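Local coordinates for protein catalase (Bacillus pumilus, PDB 4QOP) that probably breaks down hydrogen peroxide to water and oxygen at a haem, working as a tetramer of identical subunits, at residues Val98-Gly103 and Leu150-Val155; Thr107-Arg112 and Thr179-Asp184; Arg163-Met168 and Ala446-Val451. One frame throughout, in Å; residues are numbered along the deposited sequence. Where two conformers were deposited one is given.

Interaction 1: residues Val98-Gly103 and Leu150-Val155; sequences VIHPKG and LKPDPV. With HQE (benzene-1,4-diol), chain G.
K151 turns back sharply about its CB-CG bond (chi2 -91°) and then runs extended, which carries its ammonium across to I99. In I99, CG1 lies anti to the carbonyl carbon (chi1 -70°) and CG2 anti to the backbone N, which turns the first toward L150 and the second toward K151. The ammonium comes to rest 2.8 Å from the backbone oxygen of I99, NZ to O, and the C=O...N angle of 153° sets NZ beyond the oxygen, moderately off the C=O direction and tilted somewhat from its plane. NZ bonds directly to two backbone oxygens, I99 O and V55 O, and only weakly to a water that lies 2.8 Å from V98 O and within reach of H100 O.

The branches of I99 do the apolar half of the work. Along CG1, the terminal CD1 meets L150 CB at 3.5 Å, the two side chains crossing at about a right angle. CG2 lies over the backbone where the helix gives way to loop, 3.7 Å from K151 CA, and approaches P152 CD at 4.3 Å. Next along, the P152 ring brings CG within 4.0 Å of H100 ND1.

L150 also faces the bound benzene-1,4-diol, with CD2 3.4 Å from its C4, so that this contact forms part of the wall round the ligand. R50 of the second subunit brings a like charge close to K151 NZ. The contact joins the loop between strands 88-96 and 113-120 to the C-terminal end of helix 143-150, with L150 also packed against helix 161-169.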
loop_
_atom_site.group_PDB
_atom_site.type_symbol
_atom_site.label_atom_id
_atom_site.label_comp_id
_atom_site.label_asym_id
_atom_site.label_seq_id
_atom_site.Cartn_x
_atom_site.Cartn_y
_atom_site.Cartn_z
ATOM N N VAL A 98 16.257 7.351 18.808
ATOM C CA VAL A 98 16.676 6.914 17.485
ATOM C C VAL A 98 16.380 5.453 17.142
ATOM O O VAL A 98 15.772 5.176 16.097
ATOM C CB VAL A 98 18.192 7.176 17.271
ATOM C CG1 VAL A 98 18.645 6.692 15.883
ATOM C CG2 VAL A 98 18.522 8.669 17.387
ATOM N N ILE A 99 16.900 4.519 17.934
ATOM C CA ILE A 99 17.086 3.154 17.478
ATOM C C ILE A 99 15.851 2.270 17.749
ATOM O O ILE A 99 15.391 1.564 16.841
ATOM C CB ILE A 99 18.367 2.537 18.037
ATOM C CG1 ILE A 99 19.596 3.208 17.395
ATOM C CG2 ILE A 99 18.427 1.047 17.798
ATOM C CD1 ILE A 99 19.797 2.986 15.891
ATOM N N HIS A 100 15.293 2.322 18.953
ATOM C CA HIS A 100 14.221 1.372 19.284
ATOM C C HIS A 100 12.865 1.803 18.753
ATOM O O HIS A 100 12.700 2.948 18.309
ATOM C CB HIS A 100 14.223 1.050 20.795
ATOM C CG HIS A 100 15.474 0.340 21.209
ATOM N ND1 HIS A 100 15.573 -1.043 21.254
ATOM C CD2 HIS A 100 16.718 0.818 21.452
ATOM C CE1 HIS A 100 16.806 -1.378 21.601
ATOM N NE2 HIS A 100 17.522 -0.268 21.714
ATOM N N PRO A 101 11.866 0.848 18.749
ATOM C CA PRO A 101 10.604 1.137 18.072
ATOM C C PRO A 101 9.725 2.091 18.841
ATOM O O PRO A 101 10.090 2.555 19.933
ATOM C CB PRO A 101 9.961 -0.240 17.959
ATOM C CG PRO A 101 11.124 -1.201 17.900
ATOM C CD PRO A 101 12.039 -0.609 18.933
ATOM N N LYS A 102 8.547 2.348 18.261
ATOM C CA LYS A 102 7.512 3.088 18.906
ATOM C C LYS A 102 7.327 2.328 20.232
ATOM O O LYS A 102 7.395 1.105 20.284
ATOM C CB LYS A 102 6.186 2.981 18.152
ATOM C CG LYS A 102 5.970 4.010 17.079
ATOM C CD LYS A 102 4.597 3.787 16.443
ATOM C CE LYS A 102 3.477 4.471 17.218
ATOM N NZ LYS A 102 3.801 5.881 17.585
ATOM N N GLY A 103 7.012 3.021 21.299
ATOM C CA GLY A 103 6.684 2.341 22.514
ATOM C C GLY A 103 7.880 2.045 23.411
ATOM O O GLY A 103 7.725 1.693 24.560
ATOM N N LEU A 150 23.238 -1.204 14.965
ATOM C CA LEU A 150 22.735 -0.637 16.210
ATOM C C LEU A 150 21.388 -1.238 16.637
ATOM O O LEU A 150 21.076 -1.349 17.835
ATOM C CB LEU A 150 22.614 0.899 16.063
ATOM C CG LEU A 150 23.922 1.703 16.100
ATOM C CD1 LEU A 150 23.697 3.084 15.549
ATOM C CD2 LEU A 150 24.427 1.810 17.533
ATOM N N LYS A 151 20.573 -1.552 15.649
ATOM C CA LYS A 151 19.208 -2.021 15.885
ATOM C C LYS A 151 19.256 -3.382 16.559
ATOM O O LYS A 151 20.229 -4.107 16.440
ATOM C CB LYS A 151 18.436 -2.161 14.578
ATOM C CG LYS A 151 17.978 -0.849 13.941
ATOM C CD LYS A 151 16.611 -0.477 14.410
ATOM C CE LYS A 151 16.176 0.862 13.873
ATOM N NZ LYS A 151 14.718 1.076 14.142
ATOM N N PRO A 152 18.136 -3.790 17.189
ATOM C CA PRO A 152 18.079 -5.150 17.643
ATOM C C PRO A 152 18.568 -6.135 16.601
ATOM O O PRO A 152 18.239 -6.028 15.436
ATOM C CB PRO A 152 16.599 -5.319 18.026
ATOM C CG PRO A 152 16.192 -3.950 18.514
ATOM C CD PRO A 152 16.958 -3.001 17.598
ATOM N N ASP A 153 19.349 -7.108 17.043
ATOM C CA ASP A 153 19.785 -8.227 16.239
ATOM C C ASP A 153 18.634 -8.834 15.450
ATOM O O ASP A 153 17.554 -9.061 16.008
ATOM C CB ASP A 153 20.426 -9.276 17.203
ATOM C CG ASP A 153 20.938 -10.520 16.516
ATOM O OD1 ASP A 153 20.136 -11.314 16.001
ATOM O OD2 ASP A 153 22.159 -10.794 16.563
ATOM N N PRO A 154 18.873 -9.144 14.169
ATOM C CA PRO A 154 17.787 -9.625 13.311
ATOM C C PRO A 154 17.269 -11.026 13.628
ATOM O O PRO A 154 16.223 -11.417 13.116
ATOM C CB PRO A 154 18.405 -9.617 11.906
ATOM C CG PRO A 154 19.876 -9.809 12.160
ATOM C CD PRO A 154 20.116 -8.999 13.411
ATOM N N VAL A 155 17.980 -11.765 14.463
ATOM C CA VAL A 155 17.512 -13.068 14.963
ATOM C C VAL A 155 16.803 -12.922 16.344
ATOM O O VAL A 155 15.762 -13.496 16.576
ATOM C CB VAL A 155 18.666 -14.093 15.043
ATOM C CG1 VAL A 155 18.133 -15.493 15.367
ATOM C CG2 VAL A 155 19.434 -14.114 13.740
HETATM C C1 HQE G . 23.370 3.261 21.941
HETATM C C2 HQE G . 22.543 4.008 21.111
HETATM C C3 HQE G . 23.045 4.591 19.979
HETATM O O3 HQE G . 22.263 5.347 19.161
HETATM C C4 HQE G . 24.378 4.414 19.650
HETATM C C5 HQE G . 25.212 3.657 20.460
HETATM C C6 HQE G . 24.699 3.081 21.614
HETATM O O6 HQE G . 25.512 2.344 22.414
HETATM O O HOH W 1 13.363 3.837 15.603
#

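Interaction 2: residues Thr107-Arg112 and Thr179-Asp184; sequences TLRDPR and TWLFSD. With HQE (benzene-1,4-diol), chain G.
The R109 guanidinium and the F182 ring lie nearly parallel, their planes 19° apart, with F182 CD2 over one face of the guanidinium and two carbonyls, L181 O and S183 O, at its edge. On the ring face of F182 sits R109 CD, a CH-pi contact 4.0 Å from the centroid and displaced toward the rim. These groups border the bound benzene-1,4-diol, a position consistent with the main channel to the haem in catalases.

R109 NH1 donates at 3.0 Å to L181 O, at the end of helix 175-181, and more weakly to S183 O just beyond it; a positive group near L181 O would probably suit the helix's C-terminal dipole. NH2 reaches D184 OD1 through a water. With a leucine here, L181 O would probably be left without its charged donor and the water link to D184 would be lost.

Within the loop, R112 clasps L108 O end-on with NH1 and NH2, and D110 OD2 accepts from the V98 and I99 amides. L181, its CG anti to the backbone N (chi1 180°), turns CD2 to the ligand and directs CD1 onto the D110-P111 peptide, 3.7 Å from P111 N.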
loop_
_atom_site.group_PDB
_atom_site.type_symbol
_atom_site.label_atom_id
_atom_site.label_comp_id
_atom_site.label_asym_id
_atom_site.label_seq_id
_atom_site.Cartn_x
_atom_site.Cartn_y
_atom_site.Cartn_z
ATOM N N THR A 107 14.382 6.496 28.384
ATOM C CA THR A 107 15.538 6.443 29.296
ATOM C C THR A 107 16.768 5.713 28.717
ATOM O O THR A 107 17.774 5.528 29.422
ATOM C CB THR A 107 15.128 5.700 30.569
ATOM O OG1 THR A 107 14.376 4.543 30.186
ATOM C CG2 THR A 107 14.269 6.577 31.449
ATOM N N LEU A 108 16.719 5.341 27.435
ATOM C CA LEU A 108 17.842 4.634 26.794
ATOM C C LEU A 108 18.907 5.612 26.272
ATOM O O LEU A 108 18.613 6.764 25.932
ATOM C CB LEU A 108 17.355 3.766 25.642
ATOM C CG LEU A 108 16.184 2.813 25.904
ATOM C CD1 LEU A 108 15.919 2.008 24.626
ATOM C CD2 LEU A 108 16.472 1.888 27.100
ATOM N N ARG A 109 20.134 5.133 26.146
ATOM C CA ARG A 109 21.181 5.892 25.513
ATOM C C ARG A 109 20.943 6.023 23.992
ATOM O O ARG A 109 20.668 5.045 23.341
ATOM C CB ARG A 109 22.539 5.201 25.739
ATOM C CG ARG A 109 23.748 6.027 25.275
ATOM C CD ARG A 109 25.064 5.391 25.710
ATOM N NE ARG A 109 25.101 5.199 27.171
ATOM C CZ ARG A 109 25.240 6.171 28.069
ATOM N NH1 ARG A 109 25.462 7.431 27.693
ATOM N NH2 ARG A 109 25.230 5.880 29.363
ATOM N N ASP A 110 21.105 7.226 23.450
ATOM C CA ASP A 110 20.794 7.514 22.050
ATOM C C ASP A 110 21.030 8.992 21.866
ATOM O O ASP A 110 20.765 9.770 22.757
ATOM C CB ASP A 110 19.305 7.170 21.707
ATOM C CG ASP A 110 19.130 5.992 20.694
ATOM O OD1 ASP A 110 20.107 5.478 20.090
ATOM O OD2 ASP A 110 17.961 5.541 20.503
ATOM N N PRO A 111 21.407 9.399 20.662
ATOM C CA PRO A 111 21.101 10.800 20.272
ATOM C C PRO A 111 19.627 11.076 20.362
ATOM O O PRO A 111 18.812 10.148 20.288
ATOM C CB PRO A 111 21.558 10.894 18.791
ATOM C CG PRO A 111 22.359 9.676 18.553
ATOM C CD PRO A 111 21.850 8.613 19.503
ATOM N N ARG A 112 19.288 12.354 20.498
ATOM C CA ARG A 112 17.904 12.772 20.444
ATOM C C ARG A 112 17.665 13.613 19.203
ATOM O O ARG A 112 18.451 14.512 18.889
ATOM C CB ARG A 112 17.552 13.578 21.703
ATOM C CG ARG A 112 16.830 12.753 22.791
ATOM C CD ARG A 112 17.649 11.568 23.263
ATOM N NE ARG A 112 16.988 10.824 24.334
ATOM C CZ ARG A 112 17.481 9.711 24.883
ATOM N NH1 ARG A 112 18.639 9.206 24.464
ATOM N NH2 ARG A 112 16.804 9.095 25.838
ATOM N N THR A 179 32.604 9.560 21.853
ATOM C CA THR A 179 33.104 10.337 22.962
ATOM C C THR A 179 32.053 11.343 23.543
ATOM O O THR A 179 32.134 11.708 24.719
ATOM C CB THR A 179 34.423 11.009 22.501
ATOM O OG1 THR A 179 35.307 9.972 22.048
ATOM C CG2 THR A 179 35.073 11.769 23.645
ATOM N N TRP A 180 31.108 11.796 22.714
ATOM C CA TRP A 180 29.980 12.560 23.210
ATOM C C TRP A 180 28.882 11.626 23.746
ATOM O O TRP A 180 28.360 11.834 24.835
ATOM C CB TRP A 180 29.362 13.438 22.124
ATOM C CG TRP A 180 30.113 14.634 21.690
ATOM C CD1 TRP A 180 31.209 14.654 20.921
ATOM C CD2 TRP A 180 29.750 16.004 21.922
ATOM N NE1 TRP A 180 31.590 15.950 20.673
ATOM C CE2 TRP A 180 30.719 16.797 21.294
ATOM C CE3 TRP A 180 28.726 16.629 22.656
ATOM C CZ2 TRP A 180 30.713 18.186 21.362
ATOM C CZ3 TRP A 180 28.700 17.995 22.705
ATOM C CH2 TRP A 180 29.701 18.771 22.069
ATOM N N LEU A 181 28.570 10.592 22.978
ATOM C CA LEU A 181 27.412 9.754 23.239
ATOM C C LEU A 181 27.558 8.991 24.548
ATOM O O LEU A 181 26.540 8.682 25.198
ATOM C CB LEU A 181 27.178 8.770 22.067
ATOM C CG LEU A 181 26.004 7.811 22.194
ATOM C CD1 LEU A 181 24.686 8.558 22.215
ATOM C CD2 LEU A 181 26.018 6.831 21.047
ATOM N N PHE A 182 28.798 8.632 24.917
ATOM C CA PHE A 182 29.014 7.865 26.166
ATOM C C PHE A 182 29.381 8.719 27.346
ATOM O O PHE A 182 29.655 8.183 28.429
ATOM C CB PHE A 182 30.007 6.703 25.949
ATOM C CG PHE A 182 29.370 5.498 25.305
ATOM C CD1 PHE A 182 29.308 5.392 23.936
ATOM C CD2 PHE A 182 28.829 4.498 26.076
ATOM C CE1 PHE A 182 28.718 4.295 23.337
ATOM C CE2 PHE A 182 28.226 3.402 25.505
ATOM C CZ PHE A 182 28.183 3.285 24.122
ATOM N N SER A 183 29.380 10.047 27.182
ATOM C CA SER A 183 29.203 10.949 28.327
ATOM C C SER A 183 27.789 10.767 28.823
ATOM O O SER A 183 27.003 10.048 28.217
ATOM C CB SER A 183 29.491 12.409 27.935
ATOM O OG SER A 183 28.415 13.023 27.262
ATOM N N ASP A 184 27.432 11.390 29.924
ATOM C CA ASP A 184 26.049 11.297 30.340
ATOM C C ASP A 184 25.085 12.078 29.400
ATOM O O ASP A 184 23.880 11.944 29.545
ATOM C CB ASP A 184 25.828 11.730 31.787
ATOM C CG ASP A 184 26.484 10.767 32.818
ATOM O OD1 ASP A 184 26.675 9.567 32.585
ATOM O OD2 ASP A 184 26.824 11.272 33.906
HETATM C C1 HQE G . 23.370 3.261 21.941
HETATM C C2 HQE G . 22.543 4.008 21.111
HETATM C C3 HQE G . 23.045 4.591 19.979
HETATM O O3 HQE G . 22.263 5.347 19.161
HETATM C C4 HQE G . 24.378 4.414 19.650
HETATM C C5 HQE G . 25.212 3.657 20.460
HETATM C C6 HQE G . 24.699 3.081 21.614
HETATM O O6 HQE G . 25.512 2.344 22.414
HETATM O O HOH W 2 24.590 8.212 30.840
#

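Interaction 3: residues Arg163-Met168 and Ala446-Val451; sequences RYWDFM and ADLKGV. With HQE (benzene-1,4-diol), chain G.
One carboxylate oxygen, D447 OD2 on helix 434-448, is gripped by Y164 and W165, successive residues of helix 161-169, and joins the catalase core to the C-terminal helical region of the fold. Y164 OH donates to it at 2.5 Å, meeting the syn lone pair on the side of OD1. W165 NE1 takes the anti lone pair at 2.8 Å, with an N-H...O angle of 156° and the oxygen close to the indole plane. The two donors therefore use different lone pairs of one atom, a two-bond hold that probably restricts rotation of the carboxylate and would help to stabilise its negative charge.

Around this centre, one face of the W165 indole is covered by L448. Its CD2 stands over the five-membered ring, 3.6 Å from the centroid and 12° off the normal, a CH-pi contact almost centred on the ring. V451 CG1 approaches W165 CD1 at 4.1 Å.

Y164 reaches the carboxylate because its CG sits between the backbone N and the carbonyl carbon (chi1 57°), the crowded position. Its hydroxyl also receives a weak hydrogen bond from O6 of benzene-1,4-diol, and C5 of that ligand lies over one face of the phenol. D447 thus probably helps, from the second shell, to position a tyrosine that contacts the ligand.

Farther out, L150 of helix 143-150 packs against Y164, and helix 453-466 packs against W165 through T455, A459 and F463. On the same helix as Y164, R163 and D166 bond to the third subunit, R163 to H381 and D166 to Y384. V451 is brought back to W165 by the type I turn that begins at L448, where V451 N donates to L448 O at 3.1 Å.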
loop_
_atom_site.group_PDB
_atom_site.type_symbol
_atom_site.label_atom_id
_atom_site.label_comp_id
_atom_site.label_asym_id
_atom_site.label_seq_id
_atom_site.Cartn_x
_atom_site.Cartn_y
_atom_site.Cartn_z
ATOM N N ARG A 163 27.568 -6.245 18.141
ATOM C CA ARG A 163 27.284 -5.939 16.749
ATOM C C ARG A 163 27.654 -4.475 16.423
ATOM O O ARG A 163 28.347 -4.221 15.444
ATOM C CB ARG A 163 25.848 -6.274 16.418
ATOM C CG ARG A 163 25.521 -7.763 16.616
ATOM C CD ARG A 163 24.022 -8.093 16.482
ATOM N NE ARG A 163 23.642 -8.116 15.060
ATOM C CZ ARG A 163 23.156 -7.085 14.374
ATOM N NH1 ARG A 163 22.938 -7.213 13.060
ATOM N NH2 ARG A 163 22.868 -5.937 14.972
ATOM N N TYR A 164 27.176 -3.504 17.187
ATOM C CA TYR A 164 27.454 -2.132 16.804
ATOM C C TYR A 164 28.887 -1.724 17.074
ATOM O O TYR A 164 29.454 -0.957 16.277
ATOM C CB TYR A 164 26.473 -1.109 17.405
ATOM C CG TYR A 164 26.315 -1.033 18.910
ATOM C CD1 TYR A 164 27.178 -0.287 19.678
ATOM C CD2 TYR A 164 25.184 -1.556 19.526
ATOM C CE1 TYR A 164 26.972 -0.136 21.051
ATOM C CE2 TYR A 164 24.952 -1.413 20.880
ATOM C CZ TYR A 164 25.860 -0.707 21.648
ATOM O OH TYR A 164 25.614 -0.570 22.985
ATOM N N TRP A 165 29.505 -2.271 18.135
ATOM C CA TRP A 165 30.952 -2.054 18.319
ATOM C C TRP A 165 31.833 -2.683 17.206
ATOM O O TRP A 165 32.813 -2.099 16.839
ATOM C CB TRP A 165 31.429 -2.499 19.695
ATOM C CG TRP A 165 31.059 -1.517 20.758
ATOM C CD1 TRP A 165 30.084 -1.668 21.739
ATOM C CD2 TRP A 165 31.671 -0.270 20.994
ATOM N NE1 TRP A 165 30.058 -0.566 22.537
ATOM C CE2 TRP A 165 31.006 0.322 22.081
ATOM C CE3 TRP A 165 32.748 0.423 20.379
ATOM C CZ2 TRP A 165 31.348 1.587 22.570
ATOM C CZ3 TRP A 165 33.078 1.675 20.841
ATOM C CH2 TRP A 165 32.386 2.248 21.953
ATOM N N ASP A 166 31.415 -3.796 16.603
ATOM C CA ASP A 166 32.107 -4.330 15.438
ATOM C C ASP A 166 32.116 -3.284 14.304
ATOM O O ASP A 166 33.173 -2.940 13.776
ATOM C CB ASP A 166 31.476 -5.653 15.000
ATOM C CG ASP A 166 32.210 -6.332 13.824
ATOM O OD1 ASP A 166 33.426 -6.189 13.673
ATOM O OD2 ASP A 166 31.547 -7.091 13.060
ATOM N N PHE A 167 30.943 -2.748 13.956
ATOM C CA PHE A 167 30.831 -1.697 12.950
ATOM C C PHE A 167 31.632 -0.451 13.329
ATOM O O PHE A 167 32.377 0.076 12.497
ATOM C CB PHE A 167 29.346 -1.311 12.744
ATOM C CG PHE A 167 29.158 -0.224 11.757
ATOM C CD1 PHE A 167 29.131 -0.516 10.392
ATOM C CD2 PHE A 167 29.076 1.093 12.161
ATOM C CE1 PHE A 167 29.001 0.492 9.475
ATOM C CE2 PHE A 167 28.939 2.097 11.249
ATOM C CZ PHE A 167 28.908 1.800 9.906
ATOM N N MET A 168 31.397 0.069 14.543
ATOM C CA MET A 168 31.980 1.337 14.915
ATOM C C MET A 168 33.513 1.258 14.942
ATOM O O MET A 168 34.180 2.192 14.459
ATOM C CB MET A 168 31.498 1.830 16.274
ATOM C CG MET A 168 30.005 2.200 16.312
ATOM S SD MET A 168 29.533 3.543 15.201
ATOM C CE MET A 168 27.762 3.290 15.173
ATOM N N ALA A 446 30.903 -0.476 30.899
ATOM C CA ALA A 446 29.683 -1.290 30.984
ATOM C C ALA A 446 29.149 -1.743 29.597
ATOM O O ALA A 446 28.572 -2.790 29.492
ATOM C CB ALA A 446 28.595 -0.528 31.719
ATOM N N ASP A 447 29.397 -0.976 28.552
ATOM C CA ASP A 447 29.011 -1.336 27.192
ATOM C C ASP A 447 29.981 -2.287 26.499
ATOM O O ASP A 447 29.573 -3.059 25.596
ATOM C CB ASP A 447 28.883 -0.073 26.316
ATOM C CG ASP A 447 27.653 -0.110 25.428
ATOM O OD1 ASP A 447 26.549 -0.127 25.993
ATOM O OD2 ASP A 447 27.804 -0.116 24.200
ATOM N N LEU A 448 31.278 -2.186 26.848
ATOM C CA LEU A 448 32.299 -2.915 26.092
ATOM C C LEU A 448 32.645 -4.262 26.745
ATOM O O LEU A 448 33.209 -5.146 26.100
ATOM C CB LEU A 448 33.548 -2.078 25.928
ATOM C CG LEU A 448 33.504 -1.102 24.766
ATOM C CD1 LEU A 448 34.615 -0.094 24.950
ATOM C CD2 LEU A 448 33.665 -1.822 23.425
ATOM N N LYS A 449 32.311 -4.426 28.018
ATOM C CA LYS A 449 32.889 -5.532 28.790
ATOM C C LYS A 449 32.569 -6.906 28.174
ATOM O O LYS A 449 33.349 -7.839 28.317
ATOM C CB LYS A 449 32.460 -5.457 30.242
ATOM C CG LYS A 449 30.964 -5.642 30.455
ATOM C CD LYS A 449 30.627 -5.539 31.936
ATOM C CE LYS A 449 29.286 -6.161 32.260
ATOM N NZ LYS A 449 28.237 -5.116 32.243
ATOM N N GLY A 450 31.422 -7.041 27.525
ATOM C CA GLY A 450 31.004 -8.346 27.007
ATOM C C GLY A 450 31.280 -8.591 25.543
ATOM O O GLY A 450 30.915 -9.637 25.032
ATOM N N VAL A 451 31.921 -7.650 24.846
ATOM C CA VAL A 451 32.053 -7.775 23.403
ATOM C C VAL A 451 33.267 -8.641 23.113
ATOM O O VAL A 451 34.113 -8.846 23.986
ATOM C CB VAL A 451 32.120 -6.415 22.629
ATOM C CG1 VAL A 451 31.207 -5.331 23.219
ATOM C CG2 VAL A 451 33.529 -5.912 22.511
HETATM C C1 HQE G . 23.370 3.261 21.941
HETATM C C2 HQE G . 22.543 4.008 21.111
HETATM C C3 HQE G . 23.045 4.591 19.979
HETATM O O3 HQE G . 22.263 5.347 19.161
HETATM C C4 HQE G . 24.378 4.414 19.650
HETATM C C5 HQE G . 25.212 3.657 20.460
HETATM C C6 HQE G . 24.699 3.081 21.614
HETATM O O6 HQE G . 25.512 2.344 22.414
#

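From the N terminus, the loop after strand 88-96 supplies 98-103 and then 107-112, the first partners of interactions 1 and 2. Interaction 1 closes first, when 150-155, starting at the last residue of helix 143-150, comes after 46 intervening residues. Helix 161-169 then opens interaction 3 before 179-184 completes interaction 2, so interaction 2 crosses interaction 3 as well as interaction 1. Interactions 1 and 3 run in series. Interaction 3 spans by far the longest gap, 277 residues, and ties helix 161-169 to the C-terminal helical region. All three meet at benzene-1,4-diol, a worked case of contacts remote in sequence converging on one ligand.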